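Vacuolar protein sorting-associated protein 29 (Entamoeba histolytica, PDB 5XCJ) probably serves as the metal-binding Vps29 subunit of the retromer complex in protein transport, built on a calcineurin-like metallophosphoesterase fold. Local coordinates at residues N79-M85 and L106-I112; V147-L152 and Y163-V168. The protein carries 1 engineered substitution. All coordinates share one frame; numbering follows the deposited sequence.

The two contacts lie on opposite sides of the chain's centre, one in each of the two beta sheets of the metallophosphoesterase fold. Interaction 1 is the parallel pairing of a beta-alpha-beta unit, and interaction 2 is an antiparallel hairpin; their centres are about 21 Å apart and their nearest atoms about 7 Å. Both come near the zinc site, which holds no metal in this chain and carries the engineered residue A62. In interaction 1 the side chain of M85 is about 8 Å from that of H115, and that of I112 about 9 Å from that of D8. In interaction 2 the S149 side chain is about 9 Å from those of both D8 and H117.

Interaction 1 of 2, residues N79-M85 and L106-I112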
loop_
_atom_site.group_PDB
_atom_site.type_symbol
_atom_site.label_atom_id
_atom_site.label_comp_id
_atom_site.label_asym_id
_atom_site.label_seq_id
_atom_site.Cartn_x
_atom_site.Cartn_y
_atom_site.Cartn_z
ATOM N N ASN A 79 5.867 3.147 -17.470
ATOM C CA ASN A 79 5.008 4.102 -18.168
ATOM C C ASN A 79 3.894 4.634 -17.263
ATOM O O ASN A 79 2.968 5.278 -17.738
ATOM C CB ASN A 79 4.394 3.470 -19.416
ATOM C CG ASN A 79 5.352 3.439 -20.590
ATOM O OD1 ASN A 79 6.334 4.170 -20.624
ATOM N ND2 ASN A 79 5.063 2.584 -21.557
ATOM N N PHE A 80 3.998 4.363 -15.970
ATOM C CA PHE A 80 2.961 4.757 -15.026
ATOM C C PHE A 80 3.355 5.840 -14.026
ATOM O O PHE A 80 4.382 5.745 -13.376
ATOM C CB PHE A 80 2.513 3.537 -14.220
ATOM C CG PHE A 80 1.850 2.465 -15.037
ATOM C CD1 PHE A 80 0.495 2.504 -15.277
ATOM C CD2 PHE A 80 2.582 1.403 -15.532
ATOM C CE1 PHE A 80 -0.118 1.514 -16.015
ATOM C CE2 PHE A 80 1.975 0.411 -16.271
ATOM C CZ PHE A 80 0.622 0.465 -16.512
ATOM N N LYS A 81 2.510 6.858 -13.897
ATOM C CA LYS A 81 2.728 7.902 -12.911
ATOM C C LYS A 81 1.930 7.385 -11.722
ATOM O O LYS A 81 0.745 7.100 -11.851
ATOM C CB LYS A 81 2.183 9.246 -13.380
ATOM C CG LYS A 81 3.155 10.074 -14.196
ATOM C CD LYS A 81 2.533 11.387 -14.636
ATOM C CE LYS A 81 2.222 12.275 -13.447
ATOM N NZ LYS A 81 1.955 13.676 -13.852
ATOM N N ILE A 82 2.583 7.245 -10.577
ATOM C CA ILE A 82 1.934 6.698 -9.396
ATOM C C ILE A 82 1.687 7.734 -8.310
ATOM O O ILE A 82 2.588 8.462 -7.910
ATOM C CB ILE A 82 2.756 5.528 -8.808
ATOM C CG1 ILE A 82 2.883 4.396 -9.831
ATOM C CG2 ILE A 82 2.132 5.017 -7.521
ATOM C CD1 ILE A 82 3.805 3.277 -9.398
ATOM N N GLY A 83 0.453 7.762 -7.825
ATOM C CA GLY A 83 0.047 8.677 -6.780
ATOM C C GLY A 83 -0.105 7.907 -5.488
ATOM O O GLY A 83 -0.687 6.830 -5.455
ATOM N N LEU A 84 0.461 8.445 -4.420
ATOM C CA LEU A 84 0.399 7.783 -3.129
ATOM C C LEU A 84 -0.038 8.690 -1.985
ATOM O O LEU A 84 0.481 9.786 -1.835
ATOM C CB LEU A 84 1.769 7.181 -2.819
ATOM C CG LEU A 84 2.027 6.591 -1.433
ATOM C CD1 LEU A 84 1.415 5.205 -1.344
ATOM C CD2 LEU A 84 3.516 6.542 -1.144
ATOM N N MET A 85 -1.013 8.225 -1.223
ATOM C CA MET A 85 -1.488 8.920 -0.035
ATOM C C MET A 85 -2.165 7.919 0.906
ATOM O O MET A 85 -2.603 6.859 0.472
ATOM C CB MET A 85 -2.363 10.124 -0.388
ATOM C CG MET A 85 -3.855 9.878 -0.410
ATOM S SD MET A 85 -4.727 11.445 -0.577
ATOM C CE MET A 85 -3.658 12.534 0.343
ATOM N N LEU A 106 -4.016 14.552 -8.771
ATOM C CA LEU A 106 -2.608 14.175 -8.824
ATOM C C LEU A 106 -2.115 13.968 -10.256
ATOM O O LEU A 106 -0.915 13.988 -10.502
ATOM C CB LEU A 106 -2.352 12.907 -8.008
ATOM C CG LEU A 106 -2.611 12.966 -6.504
ATOM C CD1 LEU A 106 -2.134 11.691 -5.827
ATOM C CD2 LEU A 106 -1.936 14.180 -5.899
ATOM N N ASP A 107 -3.056 13.785 -11.179
ATOM C CA ASP A 107 -2.741 13.512 -12.580
ATOM C C ASP A 107 -1.842 12.286 -12.742
ATOM O O ASP A 107 -0.806 12.342 -13.391
ATOM C CB ASP A 107 -2.122 14.719 -13.272
ATOM C CG ASP A 107 -1.920 14.484 -14.748
ATOM O OD1 ASP A 107 -2.687 13.692 -15.319
ATOM O OD2 ASP A 107 -0.993 15.072 -15.330
ATOM N N VAL A 108 -2.271 11.173 -12.165
ATOM C CA VAL A 108 -1.500 9.944 -12.205
ATOM C C VAL A 108 -2.305 8.777 -12.745
ATOM O O VAL A 108 -3.524 8.761 -12.664
ATOM C CB VAL A 108 -1.020 9.557 -10.793
ATOM C CG1 VAL A 108 -0.076 10.610 -10.240
ATOM C CG2 VAL A 108 -2.208 9.374 -9.872
ATOM N N ASP A 109 -1.605 7.856 -13.389
ATOM C CA ASP A 109 -2.194 6.631 -13.914
ATOM C C ASP A 109 -2.647 5.667 -12.814
ATOM O O ASP A 109 -3.637 4.959 -12.953
ATOM C CB ASP A 109 -1.237 5.945 -14.880
ATOM C CG ASP A 109 -0.643 6.905 -15.878
ATOM O OD1 ASP A 109 -1.361 7.819 -16.321
ATOM O OD2 ASP A 109 0.540 6.750 -16.211
ATOM N N ILE A 110 -1.869 5.623 -11.738
ATOM C CA ILE A 110 -2.146 4.749 -10.614
ATOM C C ILE A 110 -2.267 5.516 -9.298
ATOM O O ILE A 110 -1.430 6.348 -8.983
ATOM C CB ILE A 110 -1.032 3.694 -10.451
ATOM C CG1 ILE A 110 -0.879 2.853 -11.718
ATOM C CG2 ILE A 110 -1.304 2.800 -9.254
ATOM C CD1 ILE A 110 0.210 1.807 -11.622
ATOM N N LEU A 111 -3.322 5.238 -8.544
ATOM C CA LEU A 111 -3.498 5.874 -7.247
ATOM C C LEU A 111 -3.483 4.820 -6.148
ATOM O O LEU A 111 -4.310 3.918 -6.123
ATOM C CB LEU A 111 -4.798 6.680 -7.188
ATOM C CG LEU A 111 -5.036 7.421 -5.872
ATOM C CD1 LEU A 111 -4.018 8.527 -5.691
ATOM C CD2 LEU A 111 -6.452 7.973 -5.796
ATOM N N ILE A 112 -2.543 4.963 -5.225
ATOM C CA ILE A 112 -2.404 4.037 -4.120
ATOM C C ILE A 112 -2.833 4.719 -2.830
ATOM O O ILE A 112 -2.357 5.798 -2.501
ATOM C CB ILE A 112 -0.956 3.539 -3.970
ATOM C CG1 ILE A 112 -0.480 2.879 -5.268
ATOM C CG2 ILE A 112 -0.837 2.588 -2.798
ATOM C CD1 ILE A 112 0.919 2.317 -5.205
#
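K81 and I110 meet where strands 80-85 and 110-112 pair in parallel, joined through helix 96-106 as a beta-alpha-beta unit of the metallophosphoesterase fold. The K81 side chain runs out along the turn that follows the helix. Its CB rests on the backbone of V108, 3.9 Å from V108 CA; CD then approaches the carbonyl of D107, and the bend at chi3 (65°) brings CE close against it, 3.0 Å from D107 O. From there NZ continues to a salt bridge with D107 OD2 at 3.6 Å. D107, the first residue past the helix and with positive phi, places both its carbonyl and its carboxylate beside this lysine.

One bond before the regular ladder, K81 N donates to D109 OD2 at 3.0 Å, from above the carboxylate plane. The ladder proper then alternates between the strands, from I110 N to K81 O, G83 N to I110 O, I112 N to G83 O and M85 N to I112 O. G83 has no side chain, and L106 CD1 and V108 CG2 lie close over its backbone. On the face with I82, L84, I110 and I112, aliphatic pairs meet and the F80 ring joins them: I82 and I110 run side by side, while L84 CD1 meets I112 CG2. L84 also packs on T37 and V59. At the start of the strand, on this same face, the F80 ring has D109 CB at its edge, and its CD1 lies 3.7 Å from I110 CD1.

Interaction 2 of 2, residues V147-L152 and Y163-V168; sequences VPSFML and YEYTLV
The rings of F150 and Y165 lie nearly parallel, at 16°, but slid apart, with centroids 4.9 Å from each other and little overlap. Over one face of F150, offset toward the rim, sits Y165 CB, a CH-pi contact 3.7 Å from the ring centroid, while L152 CG lies in plane at the F150 edge. F150 CG stands between its backbone N and carbonyl carbon (chi1 75°), which brings the ring over toward Y165. F22, from helix 20-28, meets the F150 ring edge-to-face. The Y165 ring reaches on to L152, its CE2 3.7 Å from L152 CD1. At the Y163 ring, L152 O lies at the edge, near its plane, and the Y163 hydroxyl hydrogen-bonds E154.

Behind the rings the hairpin of strands 149-156 and 159-168 is antiparallel. F150 with Y165 and L152 with Y163 are hydrogen-bonded pairs, each exchanging two backbone bonds, and L167 N to P148 O (2.9 Å) extends the ladder. There P148 CG packs on L167 CD2. The E164 carboxylate hydrogen-bonds T121 outside the hairpin. Every hydrogen bond found between the strands is thus backbone to backbone, and the F150 and Y165 face adds aromatic and aliphatic contacts.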
loop_
_atom_site.group_PDB
_atom_site.type_symbol
_atom_site.label_atom_id
_atom_site.label_comp_id
_atom_site.label_asym_id
_atom_site.label_seq_id
_atom_site.Cartn_x
_atom_site.Cartn_y
_atom_site.Cartn_z
ATOM N N VAL A 147 -7.383 -8.778 7.679
ATOM C CA VAL A 147 -6.357 -9.810 7.586
ATOM C C VAL A 147 -5.077 -9.175 7.066
ATOM O O VAL A 147 -5.131 -8.245 6.272
ATOM C CB VAL A 147 -6.760 -10.953 6.638
ATOM C CG1 VAL A 147 -7.887 -11.772 7.239
ATOM C CG2 VAL A 147 -7.129 -10.409 5.264
ATOM N N PRO A 148 -3.923 -9.678 7.492
ATOM C CA PRO A 148 -2.666 -9.085 7.038
ATOM C C PRO A 148 -2.590 -9.183 5.524
ATOM O O PRO A 148 -2.883 -10.229 4.963
ATOM C CB PRO A 148 -1.604 -9.969 7.688
ATOM C CG PRO A 148 -2.266 -10.479 8.916
ATOM C CD PRO A 148 -3.704 -10.675 8.553
ATOM N N SER A 149 -2.236 -8.079 4.886
ATOM C CA SER A 149 -2.152 -8.027 3.443
ATOM C C SER A 149 -1.109 -7.059 2.919
ATOM O O SER A 149 -0.729 -6.115 3.591
ATOM C CB SER A 149 -3.511 -7.620 2.881
ATOM O OG SER A 149 -4.430 -8.681 3.010
ATOM N N PHE A 150 -0.649 -7.333 1.704
ATOM C CA PHE A 150 0.286 -6.479 0.981
ATOM C C PHE A 150 0.238 -6.789 -0.517
ATOM O O PHE A 150 -0.345 -7.782 -0.933
ATOM C CB PHE A 150 1.706 -6.512 1.546
ATOM C CG PHE A 150 2.468 -7.755 1.212
ATOM C CD1 PHE A 150 3.144 -7.860 0.016
ATOM C CD2 PHE A 150 2.513 -8.808 2.101
ATOM C CE1 PHE A 150 3.849 -9.000 -0.289
ATOM C CE2 PHE A 150 3.213 -9.952 1.799
ATOM C CZ PHE A 150 3.881 -10.046 0.601
ATOM N N MET A 151 0.843 -5.921 -1.311
ATOM C CA MET A 151 0.865 -6.092 -2.754
ATOM C C MET A 151 2.268 -5.982 -3.319
ATOM O O MET A 151 3.102 -5.258 -2.796
ATOM C CB MET A 151 0.038 -5.004 -3.429
ATOM C CG MET A 151 -1.465 -5.145 -3.367
ATOM S SD MET A 151 -2.203 -3.754 -4.253
ATOM C CE MET A 151 -3.939 -4.170 -4.158
ATOM N N LEU A 152 2.513 -6.719 -4.394
ATOM C CA LEU A 152 3.771 -6.645 -5.105
ATOM C C LEU A 152 3.405 -6.338 -6.545
ATOM O O LEU A 152 2.567 -7.018 -7.124
ATOM C CB LEU A 152 4.545 -7.952 -5.026
ATOM C CG LEU A 152 5.306 -8.175 -3.728
ATOM C CD1 LEU A 152 6.043 -9.499 -3.773
ATOM C CD2 LEU A 152 6.263 -7.022 -3.483
ATOM N N TYR A 163 0.319 -8.671 -7.539
ATOM C CA TYR A 163 0.331 -9.890 -6.748
ATOM C C TYR A 163 -0.260 -9.540 -5.389
ATOM O O TYR A 163 0.402 -8.910 -4.570
ATOM C CB TYR A 163 1.753 -10.413 -6.550
ATOM C CG TYR A 163 2.448 -10.871 -7.807
ATOM C CD1 TYR A 163 2.333 -12.180 -8.239
ATOM C CD2 TYR A 163 3.238 -10.007 -8.541
ATOM C CE1 TYR A 163 2.969 -12.613 -9.381
ATOM C CE2 TYR A 163 3.882 -10.430 -9.689
ATOM C CZ TYR A 163 3.744 -11.736 -10.100
ATOM O OH TYR A 163 4.375 -12.174 -11.236
ATOM N N GLU A 164 -1.501 -9.936 -5.155
ATOM C CA GLU A 164 -2.181 -9.658 -3.897
ATOM C C GLU A 164 -1.900 -10.725 -2.843
ATOM O O GLU A 164 -2.377 -11.845 -2.957
ATOM C CB GLU A 164 -3.692 -9.570 -4.110
ATOM C CG GLU A 164 -4.154 -8.723 -5.280
ATOM C CD GLU A 164 -5.668 -8.743 -5.425
ATOM O OE1 GLU A 164 -6.309 -9.582 -4.776
ATOM O OE2 GLU A 164 -6.212 -7.921 -6.181
ATOM N N TYR A 165 -1.137 -10.370 -1.814
ATOM C CA TYR A 165 -0.819 -11.318 -0.753
ATOM C C TYR A 165 -1.645 -11.065 0.499
ATOM O O TYR A 165 -1.714 -9.940 0.975
ATOM C CB TYR A 165 0.672 -11.269 -0.389
ATOM C CG TYR A 165 1.589 -11.824 -1.452
ATOM C CD1 TYR A 165 1.901 -13.173 -1.500
ATOM C CD2 TYR A 165 2.131 -10.999 -2.421
ATOM C CE1 TYR A 165 2.731 -13.682 -2.476
ATOM C CE2 TYR A 165 2.963 -11.495 -3.398
ATOM C CZ TYR A 165 3.256 -12.839 -3.426
ATOM O OH TYR A 165 4.085 -13.333 -4.401
ATOM N N THR A 166 -2.284 -12.115 1.002
ATOM C CA THR A 166 -3.082 -12.038 2.216
ATOM C C THR A 166 -2.813 -13.240 3.118
ATOM O O THR A 166 -2.467 -14.312 2.644
ATOM C CB THR A 166 -4.588 -11.959 1.920
ATOM O OG1 THR A 166 -5.006 -13.117 1.193
ATOM C CG2 THR A 166 -4.909 -10.710 1.119
ATOM N N LEU A 167 -2.961 -13.047 4.422
ATOM C CA LEU A 167 -2.775 -14.137 5.362
ATOM C C LEU A 167 -4.149 -14.472 5.915
ATOM O O LEU A 167 -4.704 -13.727 6.711
ATOM C CB LEU A 167 -1.840 -13.706 6.491
ATOM C CG LEU A 167 -1.557 -14.676 7.637
ATOM C CD1 LEU A 167 -0.854 -15.930 7.136
ATOM C CD2 LEU A 167 -0.755 -14.004 8.729
ATOM N N VAL A 168 -4.713 -15.584 5.461
ATOM C CA VAL A 168 -6.031 -15.998 5.907
ATOM C C VAL A 168 -6.019 -17.363 6.578
ATOM O O VAL A 168 -5.511 -18.330 6.027
ATOM C CB VAL A 168 -7.028 -16.052 4.744
ATOM C CG1 VAL A 168 -8.405 -16.444 5.255
ATOM C CG2 VAL A 168 -7.060 -14.726 4.009
#